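Side-chain contact in N-alpha-acetyltransferase 30 (Saccharomyces cerevisiae, PDB 6YGA), which acetylates, as the catalytic subunit of the NatC complex, the N-terminal methionine of proteins in which leucine, isoleucine or phenylalanine follows, using acetyl-CoA: residues R37-Q42 / I81-V86. Numbering follows the deposited sequence.
Sequences RYFLNQ and IGMLAV. With EDO (1,2-ethanediol), chain K.
Phe-39, near the end of helix 33-40, meets Gly-82 and Met-83 (selenomethionine in this crystal) of strand 76-86, an example of how a helix of the GNAT fold docks on the central sheet; Phe-39 makes the helix's contact with this part of the strand. The two strand residues form a classic beta bulge opposite Val-66 of the antiparallel neighbour 61-72, and the side chain of Met-83 sets out toward the helix.

The apolar part of the contact is small and buried. CZ of Phe-39 reaches to 4.1 Å from CA of Gly-82, where, with no side chain in between, the ring comes up to the main chain. The ring keeps its CG anti to the carbonyl carbon (chi1 -84°), which carries it out from the helix to the bulge. Val-66 and Lys-68 also touch it, and CD2 of Tyr-38 sits over the rim of one face, 3.7 Å above the plane of the Phe-39 ring.

The second component is a Met-aromatic contact. Bends at chi2 and chi3 of Met-83 bring its SE to 4.0 Å from CE2 of Phe-39. The selenium lies 4.5 Å from the centroid of the Phe-39 ring, 29° off the ring normal, an oblique approach. Ile-23 of helix 13-26 and Tyr-31 pack on the same side chain, joining a second helix to this patch.

No hydrogen bond links helix and strand here. At the bulge, the backbones of Gly-82 and Met-83 bond to Val-66, while a 1,2-ethanediol, probably from the crystallisation liquor, gives a weak hydrogen bond from its O2 to Gly-82 O at 3.3 Å.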
loop_
_atom_site.group_PDB
_atom_site.type_symbol
_atom_site.label_atom_id
_atom_site.label_comp_id
_atom_site.label_asym_id
_atom_site.label_seq_id
_atom_site.Cartn_x
_atom_site.Cartn_y
_atom_site.Cartn_z
ATOM N N ARG A 37 6.913 26.608 -9.387
ATOM C CA ARG A 37 6.249 27.462 -10.362
ATOM C C ARG A 37 4.846 26.958 -10.677
ATOM O O ARG A 37 3.971 27.751 -11.039
ATOM C CB ARG A 37 7.097 27.550 -11.626
ATOM C CG ARG A 37 6.936 28.850 -12.367
ATOM C CD ARG A 37 8.253 29.344 -12.931
ATOM N NE ARG A 37 9.100 29.966 -11.918
ATOM C CZ ARG A 37 9.010 31.241 -11.551
ATOM N NH1 ARG A 37 8.099 32.029 -12.106
ATOM N NH2 ARG A 37 9.828 31.728 -10.628
ATOM N N TYR A 38 4.615 25.650 -10.541
ATOM C CA TYR A 38 3.272 25.108 -10.716
ATOM C C TYR A 38 2.323 25.638 -9.649
ATOM O O TYR A 38 1.160 25.945 -9.936
ATOM C CB TYR A 38 3.324 23.579 -10.684
ATOM C CG TYR A 38 2.012 22.905 -10.341
ATOM C CD1 TYR A 38 1.003 22.782 -11.286
ATOM C CD2 TYR A 38 1.792 22.375 -9.075
ATOM C CE1 TYR A 38 -0.193 22.160 -10.979
ATOM C CE2 TYR A 38 0.602 21.752 -8.758
ATOM C CZ TYR A 38 -0.386 21.646 -9.712
ATOM O OH TYR A 38 -1.571 21.025 -9.395
ATOM N N PHE A 39 2.804 25.759 -8.411
ATOM C CA PHE A 39 1.978 26.284 -7.330
ATOM C C PHE A 39 1.867 27.804 -7.391
ATOM O O PHE A 39 0.761 28.352 -7.430
ATOM C CB PHE A 39 2.551 25.857 -5.975
ATOM C CG PHE A 39 2.130 24.482 -5.531
ATOM C CD1 PHE A 39 0.907 24.286 -4.910
ATOM C CD2 PHE A 39 2.967 23.388 -5.708
ATOM C CE1 PHE A 39 0.517 23.027 -4.490
ATOM C CE2 PHE A 39 2.582 22.124 -5.290
ATOM C CZ PHE A 39 1.354 21.945 -4.681
ATOM N N LEU A 40 3.005 28.501 -7.408
ATOM C CA LEU A 40 3.006 29.932 -7.119
ATOM C C LEU A 40 2.519 30.777 -8.290
ATOM O O LEU A 40 1.916 31.833 -8.073
ATOM C CB LEU A 40 4.407 30.379 -6.696
ATOM C CG LEU A 40 4.765 30.264 -5.209
ATOM C CD1 LEU A 40 4.680 28.831 -4.690
ATOM C CD2 LEU A 40 6.149 30.846 -4.957
ATOM N N ASN A 41 2.772 30.347 -9.524
ATOM C CA ASN A 41 2.319 31.126 -10.668
ATOM C C ASN A 41 0.829 30.954 -10.929
ATOM O O ASN A 41 0.163 31.908 -11.350
ATOM C CB ASN A 41 3.130 30.749 -11.908
ATOM C CG ASN A 41 4.502 31.386 -11.911
ATOM O OD1 ASN A 41 5.290 31.193 -10.983
ATOM N ND2 ASN A 41 4.796 32.153 -12.953
ATOM N N GLN A 42 0.281 29.772 -10.663
ATOM C CA GLN A 42 -1.128 29.516 -10.931
ATOM C C GLN A 42 -2.026 29.815 -9.735
ATOM O O GLN A 42 -3.183 30.213 -9.925
ATOM C CB GLN A 42 -1.310 28.069 -11.387
ATOM C CG GLN A 42 -0.512 27.748 -12.649
ATOM C CD GLN A 42 -0.759 26.349 -13.171
ATOM O OE1 GLN A 42 -0.622 25.364 -12.443
ATOM N NE2 GLN A 42 -1.119 26.253 -14.445
ATOM N N ILE A 81 -3.080 21.522 0.648
ATOM C CA ILE A 81 -1.900 22.078 1.301
ATOM C C ILE A 81 -0.694 21.286 0.812
ATOM O O ILE A 81 -0.503 20.127 1.198
ATOM C CB ILE A 81 -2.025 22.030 2.830
ATOM C CG1 ILE A 81 -3.218 22.876 3.289
ATOM C CG2 ILE A 81 -0.740 22.502 3.494
ATOM C CD1 ILE A 81 -3.429 22.882 4.792
ATOM N N GLY A 82 0.114 21.902 -0.046
ATOM C CA GLY A 82 1.246 21.217 -0.637
ATOM C C GLY A 82 2.482 21.206 0.239
ATOM O O GLY A 82 3.095 20.153 0.446
HETATM N N MSE A 83 2.861 22.372 0.756
HETATM C CA MSE A 83 4.056 22.485 1.587
HETATM C C MSE A 83 3.864 23.377 2.814
HETATM O O MSE A 83 3.140 24.373 2.776
HETATM C CB MSE A 83 5.230 23.016 0.761
HETATM C CG MSE A 83 5.708 22.067 -0.323
HETATM SE SE MSE A 83 4.913 22.414 -2.072
HETATM C CE MSE A 83 6.000 23.951 -2.594
ATOM N N LEU A 84 4.533 23.003 3.902
ATOM C CA LEU A 84 4.525 23.772 5.141
ATOM C C LEU A 84 5.903 23.657 5.772
ATOM O O LEU A 84 6.329 22.557 6.133
ATOM C CB LEU A 84 3.449 23.271 6.108
ATOM C CG LEU A 84 3.310 24.047 7.421
ATOM C CD1 LEU A 84 2.906 25.494 7.155
ATOM C CD2 LEU A 84 2.309 23.365 8.339
ATOM N N ALA A 85 6.594 24.785 5.899
ATOM C CA ALA A 85 7.935 24.810 6.464
ATOM C C ALA A 85 8.053 25.979 7.430
ATOM O O ALA A 85 7.520 27.062 7.176
ATOM C CB ALA A 85 9.004 24.917 5.367
ATOM N N VAL A 86 8.735 25.741 8.548
ATOM C CA VAL A 86 9.036 26.766 9.541
ATOM C C VAL A 86 10.506 26.635 9.905
ATOM O O VAL A 86 10.992 25.521 10.136
ATOM C CB VAL A 86 8.148 26.638 10.796
ATOM C CG1 VAL A 86 8.689 27.503 11.929
ATOM C CG2 VAL A 86 6.710 27.021 10.474
HETATM C C1 EDO K . 1.195 18.636 5.113
HETATM O O1 EDO K . 2.040 18.843 6.252
HETATM C C2 EDO K . 1.639 19.560 3.988
HETATM O O2 EDO K . 2.985 19.236 3.630
#